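PDB 2WL9: catechol 2,3-dioxygenase from Rhodococcus sp., which probably catalyses the iron-dependent extradiol cleavage of catechols by dioxygen, a ring-opening step in the breakdown of aromatic hydrocarbons. Local coordinates for residues 26-31 with 215-220; 132-137 with 223-228. All blocks are in the same frame, centred on the assembly; numbering follows the deposited sequence.

Overall arrangement
Contacts 1 and 2 lie side by side, their centres about 6 Å apart, on the same side of the chain's centre. Contact 1 is wholly buried. It sets the loop 26-31 of the N-terminal half against strand 210-217, through methionine and isoleucine side chains and one tyrosine hydroxyl. Contact 2 is only partly buried and reaches the subunit boundary. There the loop 132-137 packs on helix 220-232, which follows that strand, and the chemistry turns to a guanidinium laid on a ring. R134 joins the two: its NE lies 2.9 Å from I27 O, a probable hydrogen bond.

Contact 1. Residues 26-31 with 215-220; sequences GIMGMQ and IEYTHL
Y217 meets the backbone of M28 with its hydroxyl and the adjoining ring edge. Its OH donates a hydrogen bond to M28 O, 2.7 Å away. The donor sits 21° from the carbonyl plane, at a C=O...O angle of 117°, well to one side of the line of the C=O bond. The carbonyl oxygen lies in the plane of the ring, at its edge, and comes within 3.3 Å of Y217 CE1. Y217 CG is anti to its own carbonyl carbon (chi1 -65°), and this sends the ring out to the loop. The M28 side chain crosses the tyrosine at about a right angle, with M28 SD 4.0 Å from Y217 OH.

A second patch is purely apolar. M30 and I215 meet tip to tip. M30 is extended beyond CG, and its CE touches both methyl ends of I215, CG2 and CD1, each at 3.8 Å. M28 CB lies 4.3 Å from I215 CD1. W262 of strand 261-266 touches both methionines, while L223 and A226 of helix 220-232 pack on Y217.

Every touching residue is buried. The I215 side chain is about 10 Å from the iron, and I215 pairs through its backbone with the iron ligand E263. This is a junction between the two vicinal-oxygen-chelate halves of a type I extradiol dioxygenase, made at the strand that also carries the iron ligand H212.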
ATOM      1  N   GLY C  26      22.379  14.312  29.773  1.00 20.52           N
ATOM      2  CA  GLY C  26      21.331  14.693  30.714  1.00 20.20           C
ATOM      3  C   GLY C  26      20.215  15.536  30.132  1.00 19.96           C
ATOM      4  O   GLY C  26      19.062  15.448  30.566  1.00 19.80           O
ATOM      5  N   ILE C  27      20.545  16.358  29.145  1.00 19.38           N
ATOM      6  CA  ILE C  27      19.530  17.164  28.474  1.00 19.28           C
ATOM      7  C   ILE C  27      19.185  16.597  27.107  1.00 19.00           C
ATOM      8  O   ILE C  27      18.013  16.359  26.818  1.00 19.36           O
ATOM      9  CB  ILE C  27      19.954  18.639  28.344  1.00 19.27           C
ATOM     10  CG1 ILE C  27      20.206  19.231  29.735  1.00 19.93           C
ATOM     11  CG2 ILE C  27      18.885  19.444  27.572  1.00 19.16           C
ATOM     12  CD1 ILE C  27      20.803  20.615  29.724  1.00 21.76           C
ATOM     13  N   MET C  28      20.204  16.382  26.275  1.00 18.76           N
ATOM     14  CA  MET C  28      19.981  16.040  24.870  1.00 18.58           C
ATOM     15  C   MET C  28      19.580  14.583  24.641  1.00 18.17           C
ATOM     16  O   MET C  28      18.871  14.280  23.683  1.00 18.21           O
ATOM     17  CB  MET C  28      21.181  16.444  23.993  1.00 18.53           C
ATOM     18  CG  MET C  28      21.478  17.961  23.978  1.00 18.92           C
ATOM     19  SD  MET C  28      20.038  18.996  23.613  1.00 20.44           S
ATOM     20  CE  MET C  28      20.655  20.623  24.043  1.00 20.88           C
ATOM     21  N   GLY C  29      20.011  13.689  25.522  1.00 18.20           N
ATOM     22  CA  GLY C  29      19.586  12.283  25.438  1.00 18.12           C
ATOM     23  C   GLY C  29      20.620  11.366  24.814  1.00 18.07           C
ATOM     24  O   GLY C  29      20.372  10.171  24.621  1.00 18.43           O
ATOM     25  N   MET C  30      21.785  11.916  24.495  1.00 17.78           N
ATOM     26  CA  MET C  30      22.888  11.098  23.981  1.00 17.54           C
ATOM     27  C   MET C  30      23.371  10.121  25.043  1.00 17.54           C
ATOM     28  O   MET C  30      23.097  10.297  26.226  1.00 17.75           O
ATOM     29  CB  MET C  30      24.040  11.979  23.507  1.00 17.49           C
ATOM     30  CG  MET C  30      23.640  12.854  22.348  1.00 17.47           C
ATOM     31  SD  MET C  30      25.007  13.703  21.570  1.00 18.51           S
ATOM     32  CE  MET C  30      24.092  14.532  20.276  1.00 17.32           C
ATOM     33  N   GLN C  31      24.065   9.081  24.608  1.00 17.45           N
ATOM     34  CA  GLN C  31      24.606   8.090  25.523  1.00 17.54           C
ATOM     35  C   GLN C  31      26.090   8.332  25.725  1.00 17.76           C
ATOM     36  O   GLN C  31      26.846   8.412  24.759  1.00 17.70           O
ATOM     37  CB  GLN C  31      24.383   6.674  24.987  1.00 17.24           C
ATOM     38  CG  GLN C  31      24.830   5.585  25.957  1.00 17.01           C
ATOM     39  CD  GLN C  31      24.569   4.189  25.442  1.00 18.21           C
ATOM     40  OE1 GLN C  31      24.086   4.004  24.327  1.00 18.82           O
ATOM     41  NE2 GLN C  31      24.900   3.193  26.255  1.00 17.53           N
ATOM     42  N   ILE C 215      21.184  18.480  15.644  1.00 17.75           N
ATOM     43  CA  ILE C 215      20.837  17.123  15.945  1.00 17.47           C
ATOM     44  C   ILE C 215      19.290  17.004  15.858  1.00 17.87           C
ATOM     45  O   ILE C 215      18.566  17.910  16.197  1.00 18.12           O
ATOM     46  CB  ILE C 215      21.350  16.636  17.298  1.00 17.34           C
ATOM     47  CG1 ILE C 215      20.756  17.418  18.449  1.00 17.30           C
ATOM     48  CG2 ILE C 215      22.858  16.608  17.365  1.00 16.74           C
ATOM     49  CD1 ILE C 215      21.259  17.041  19.764  1.00 18.59           C
ATOM     50  N   GLU C 216      18.835  15.865  15.375  1.00 18.15           N
ATOM     51  CA  GLU C 216      17.417  15.719  15.084  1.00 17.53           C
ATOM     52  C   GLU C 216      16.804  14.559  15.855  1.00 17.91           C
ATOM     53  O   GLU C 216      17.349  13.456  15.854  1.00 17.45           O
ATOM     54  CB  GLU C 216      17.228  15.534  13.574  1.00 17.89           C
ATOM     55  CG  GLU C 216      15.776  15.564  13.114  1.00 17.74           C
ATOM     56  CD  GLU C 216      15.631  15.299  11.637  1.00 18.43           C
ATOM     57  OE1 GLU C 216      16.661  15.162  10.944  1.00 19.42           O
ATOM     58  OE2 GLU C 216      14.478  15.208  11.170  1.00 16.63           O
ATOM     59  N   TYR C 217      15.675  14.819  16.520  1.00 18.01           N
ATOM     60  CA  TYR C 217      14.889  13.774  17.169  1.00 18.15           C
ATOM     61  C   TYR C 217      13.857  13.188  16.208  1.00 18.52           C
ATOM     62  O   TYR C 217      13.348  13.902  15.333  1.00 18.62           O
ATOM     63  CB  TYR C 217      14.143  14.353  18.366  1.00 18.47           C
ATOM     64  CG  TYR C 217      15.009  14.841  19.496  1.00 18.40           C
ATOM     65  CD1 TYR C 217      15.757  13.947  20.267  1.00 17.87           C
ATOM     66  CD2 TYR C 217      15.052  16.200  19.826  1.00 19.05           C
ATOM     67  CE1 TYR C 217      16.532  14.392  21.328  1.00 18.02           C
ATOM     68  CE2 TYR C 217      15.826  16.658  20.885  1.00 18.24           C
ATOM     69  CZ  TYR C 217      16.566  15.747  21.626  1.00 19.25           C
ATOM     70  OH  TYR C 217      17.335  16.192  22.671  1.00 18.96           O
ATOM     71  N   THR C 218      13.532  11.904  16.375  1.00 18.45           N
ATOM     72  CA  THR C 218      12.435  11.294  15.608  1.00 18.61           C
ATOM     73  C   THR C 218      11.073  11.806  16.081  1.00 19.29           C
ATOM     74  O   THR C 218      10.140  11.950  15.276  1.00 19.63           O
ATOM     75  CB  THR C 218      12.424   9.739  15.673  1.00 18.26           C
ATOM     76  OG1 THR C 218      12.301   9.310  17.033  1.00 17.83           O
ATOM     77  CG2 THR C 218      13.677   9.139  15.050  1.00 18.48           C
ATOM     78  N   HIS C 219      10.980  12.100  17.377  1.00 19.48           N
ATOM     79  CA  HIS C 219       9.718  12.439  18.018  1.00 20.33           C
ATOM     80  C   HIS C 219       9.732  13.881  18.509  1.00 20.17           C
ATOM     81  O   HIS C 219      10.676  14.318  19.181  1.00 19.79           O
ATOM     82  CB  HIS C 219       9.458  11.512  19.209  1.00 20.24           C
ATOM     83  CG  HIS C 219       9.088  10.110  18.833  1.00 21.66           C
ATOM     84  ND1 HIS C 219       9.865   9.324  18.010  1.00 21.34           N
ATOM     85  CD2 HIS C 219       8.029   9.345  19.194  1.00 22.76           C
ATOM     86  CE1 HIS C 219       9.302   8.136  17.877  1.00 22.53           C
ATOM     87  NE2 HIS C 219       8.184   8.124  18.582  1.00 22.96           N
ATOM     88  N   LEU C 220       8.669  14.608  18.181  1.00 20.61           N
ATOM     89  CA  LEU C 220       8.544  16.008  18.579  1.00 20.86           C
ATOM     90  C   LEU C 220       8.666  16.173  20.093  1.00 20.98           C
ATOM     91  O   LEU C 220       9.277  17.126  20.572  1.00 21.23           O
ATOM     92  CB  LEU C 220       7.225  16.604  18.058  1.00 21.26           C
ATOM     93  CG  LEU C 220       6.816  18.037  18.446  1.00 21.85           C
ATOM     94  CD1 LEU C 220       7.945  19.048  18.279  1.00 22.28           C
ATOM     95  CD2 LEU C 220       5.597  18.475  17.629  1.00 23.70           C
TER

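Contact 2. Residues 132-137 with 223-228; sequences PGRPMF and LGYAHD
R134 lays its guanidinium nearly parallel over one face of the Y225 ring, with the planes 13° apart. This face-on contact joins a loop to helix 220-232 of the C-terminal glyoxalase-type domain. R134 CZ is 3.4 Å from Y225 CD2, which lies over the centre of the guanidinium. R134 NH1 sits above the same ring but offset toward its rim. The two side chains run past each other in opposite directions, and R134 CD also meets the ring, 3.6 Å from Y225 CE2. Beyond the ring, R134 NH2 reaches the helix itself at A226 CB, 3.7 Å away.

Two more loop residues touch the tyrosine. P135 CD lies 3.6 Å from Y225 OH, and P135 O sits over the ring face that R134 NH1 also meets, offset toward the rim. F137 CE1 packs obliquely on Y225 CD1 at 4.1 Å. With CG swung opposite the backbone N (chi1 -171°), the Y225 ring stands out from the helix to meet all three.

The next shell fixes the arginine. R134 NH2 makes a weak hydrogen bond with Y217 OH, and R134 NH1 forms a salt bridge with D222 OD1, which also accepts a hydrogen bond from F137 N. D222 thus ties R134 and F137 of the loop to the helix. P129 of a neighbouring subunit packs on P135, F137 and Y225, so the contact reaches the subunit interface. Within the loop, R134 NH1 donates to P135 O at 2.9 Å with an N-H...O angle of 166°, and that oxygen lies close to the guanidinium plane.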
ATOM      1  N   PRO C 132      19.635   5.992  26.053  1.00 18.61           N
ATOM      2  CA  PRO C 132      19.762   7.442  26.177  1.00 18.92           C
ATOM      3  C   PRO C 132      20.129   7.923  27.584  1.00 19.18           C
ATOM      4  O   PRO C 132      19.764   7.285  28.574  1.00 19.82           O
ATOM      5  CB  PRO C 132      18.370   7.947  25.775  1.00 18.90           C
ATOM      6  CG  PRO C 132      17.450   6.805  26.066  1.00 19.38           C
ATOM      7  CD  PRO C 132      18.260   5.594  25.692  1.00 18.83           C
ATOM      8  N   GLY C 133      20.856   9.038  27.660  1.00 19.35           N
ATOM      9  CA  GLY C 133      21.279   9.620  28.937  1.00 19.70           C
ATOM     10  C   GLY C 133      20.167  10.305  29.715  1.00 20.05           C
ATOM     11  O   GLY C 133      20.381  10.789  30.830  1.00 19.85           O
ATOM     12  N   ARG C 134      18.991  10.386  29.102  1.00 19.97           N
ATOM     13  CA  ARG C 134      17.767  10.807  29.777  1.00 20.53           C
ATOM     14  C   ARG C 134      16.608  10.117  29.067  1.00 20.52           C
ATOM     15  O   ARG C 134      16.765   9.700  27.919  1.00 20.18           O
ATOM     16  CB  ARG C 134      17.617  12.342  29.792  1.00 20.61           C
ATOM     17  CG  ARG C 134      17.696  13.054  28.432  1.00 20.79           C
ATOM     18  CD  ARG C 134      16.389  12.984  27.657  1.00 19.99           C
ATOM     19  NE  ARG C 134      16.316  13.986  26.592  1.00 20.49           N
ATOM     20  CZ  ARG C 134      15.272  14.143  25.781  1.00 19.67           C
ATOM     21  NH1 ARG C 134      14.202  13.364  25.909  1.00 18.22           N
ATOM     22  NH2 ARG C 134      15.292  15.085  24.849  1.00 18.41           N
ATOM     23  N   PRO C 135      15.448   9.975  29.740  1.00 20.96           N
ATOM     24  CA  PRO C 135      14.349   9.227  29.123  1.00 21.02           C
ATOM     25  C   PRO C 135      13.921   9.857  27.807  1.00 20.72           C
ATOM     26  O   PRO C 135      13.791  11.075  27.719  1.00 20.56           O
ATOM     27  CB  PRO C 135      13.235   9.328  30.172  1.00 21.19           C
ATOM     28  CG  PRO C 135      13.966   9.490  31.463  1.00 21.57           C
ATOM     29  CD  PRO C 135      15.092  10.421  31.099  1.00 21.47           C
ATOM     30  N   MET C 136      13.720   9.028  26.787  1.00 20.92           N
ATOM     31  CA  MET C 136      13.407   9.524  25.456  1.00 20.35           C
ATOM     32  C   MET C 136      12.140   8.891  24.917  1.00 20.75           C
ATOM     33  O   MET C 136      11.925   7.684  25.066  1.00 20.56           O
ATOM     34  CB  MET C 136      14.566   9.268  24.487  1.00 20.14           C
ATOM     35  CG  MET C 136      15.746  10.237  24.638  1.00 19.71           C
ATOM     36  SD  MET C 136      17.001  10.059  23.342  1.00 20.04           S
ATOM     37  CE  MET C 136      16.140  10.718  21.913  1.00 18.97           C
ATOM     38  N   PHE C 137      11.313   9.725  24.293  1.00 20.63           N
ATOM     39  CA  PHE C 137      10.089   9.278  23.631  1.00 21.18           C
ATOM     40  C   PHE C 137      10.404   8.465  22.378  1.00 20.82           C
ATOM     41  O   PHE C 137       9.667   7.540  22.023  1.00 20.87           O
ATOM     42  CB  PHE C 137       9.251  10.489  23.220  1.00 21.44           C
ATOM     43  CG  PHE C 137       8.671  11.257  24.378  1.00 22.53           C
ATOM     44  CD1 PHE C 137       9.353  12.343  24.926  1.00 22.86           C
ATOM     45  CD2 PHE C 137       7.431  10.904  24.909  1.00 23.41           C
ATOM     46  CE1 PHE C 137       8.814  13.065  25.996  1.00 23.71           C
ATOM     47  CE2 PHE C 137       6.884  11.616  25.970  1.00 24.57           C
ATOM     48  CZ  PHE C 137       7.579  12.702  26.517  1.00 24.14           C
ATOM     49  N   LEU C 223      12.025  16.920  21.520  1.00 21.16           N
ATOM     50  CA  LEU C 223      12.420  18.312  21.328  1.00 21.23           C
ATOM     51  C   LEU C 223      11.828  19.176  22.435  1.00 21.57           C
ATOM     52  O   LEU C 223      12.526  20.013  23.012  1.00 21.22           O
ATOM     53  CB  LEU C 223      11.990  18.819  19.949  1.00 21.23           C
ATOM     54  CG  LEU C 223      12.296  20.276  19.593  1.00 21.85           C
ATOM     55  CD1 LEU C 223      13.801  20.539  19.520  1.00 22.50           C
ATOM     56  CD2 LEU C 223      11.622  20.647  18.286  1.00 23.29           C
ATOM     57  N   GLY C 224      10.549  18.949  22.735  1.00 22.05           N
ATOM     58  CA  GLY C 224       9.857  19.652  23.813  1.00 22.93           C
ATOM     59  C   GLY C 224      10.506  19.411  25.164  1.00 23.35           C
ATOM     60  O   GLY C 224      10.680  20.340  25.948  1.00 23.22           O
ATOM     61  N   TYR C 225      10.865  18.154  25.418  1.00 23.90           N
ATOM     62  CA  TYR C 225      11.576  17.745  26.627  1.00 24.39           C
ATOM     63  C   TYR C 225      12.922  18.467  26.758  1.00 24.43           C
ATOM     64  O   TYR C 225      13.220  19.041  27.808  1.00 24.44           O
ATOM     65  CB  TYR C 225      11.768  16.226  26.601  1.00 24.65           C
ATOM     66  CG  TYR C 225      12.292  15.585  27.867  1.00 25.70           C
ATOM     67  CD1 TYR C 225      11.470  14.762  28.638  1.00 27.40           C
ATOM     68  CD2 TYR C 225      13.617  15.749  28.269  1.00 26.83           C
ATOM     69  CE1 TYR C 225      11.939  14.148  29.787  1.00 27.57           C
ATOM     70  CE2 TYR C 225      14.099  15.135  29.426  1.00 26.67           C
ATOM     71  CZ  TYR C 225      13.251  14.341  30.179  1.00 27.18           C
ATOM     72  OH  TYR C 225      13.706  13.730  31.323  1.00 27.21           O
ATOM     73  N   ALA C 226      13.724  18.434  25.692  1.00 24.47           N
ATOM     74  CA  ALA C 226      15.027  19.111  25.667  1.00 24.57           C
ATOM     75  C   ALA C 226      14.891  20.629  25.800  1.00 24.89           C
ATOM     76  O   ALA C 226      15.654  21.260  26.542  1.00 25.02           O
ATOM     77  CB  ALA C 226      15.803  18.746  24.405  1.00 24.16           C
ATOM     78  N   HIS C 227      13.911  21.207  25.103  1.00 25.19           N
ATOM     79  CA  HIS C 227      13.648  22.652  25.178  1.00 25.64           C
ATOM     80  C   HIS C 227      13.254  23.086  26.589  1.00 26.38           C
ATOM     81  O   HIS C 227      13.713  24.125  27.073  1.00 26.61           O
ATOM     82  CB  HIS C 227      12.567  23.068  24.169  1.00 25.50           C
ATOM     83  CG  HIS C 227      12.215  24.527  24.213  1.00 24.86           C
ATOM     84  ND1 HIS C 227      11.004  24.986  24.685  1.00 24.60           N
ATOM     85  CD2 HIS C 227      12.910  25.626  23.834  1.00 24.63           C
ATOM     86  CE1 HIS C 227      10.967  26.304  24.594  1.00 24.67           C
ATOM     87  NE2 HIS C 227      12.110  26.718  24.076  1.00 23.39           N
ATOM     88  N   ASP C 228      12.412  22.288  27.246  1.00 26.93           N
ATOM     89  CA  ASP C 228      11.974  22.594  28.605  1.00 27.70           C
ATOM     90  C   ASP C 228      13.138  22.564  29.592  1.00 27.85           C
ATOM     91  O   ASP C 228      13.207  23.397  30.500  1.00 27.92           O
ATOM     92  CB  ASP C 228      10.863  21.641  29.061  1.00 27.96           C
ATOM     93  CG  ASP C 228       9.472  22.107  28.633  1.00 28.72           C
ATOM     94  OD1 ASP C 228       9.350  23.158  27.962  1.00 30.14           O
ATOM     95  OD2 ASP C 228       8.496  21.413  28.978  1.00 29.21           O
TER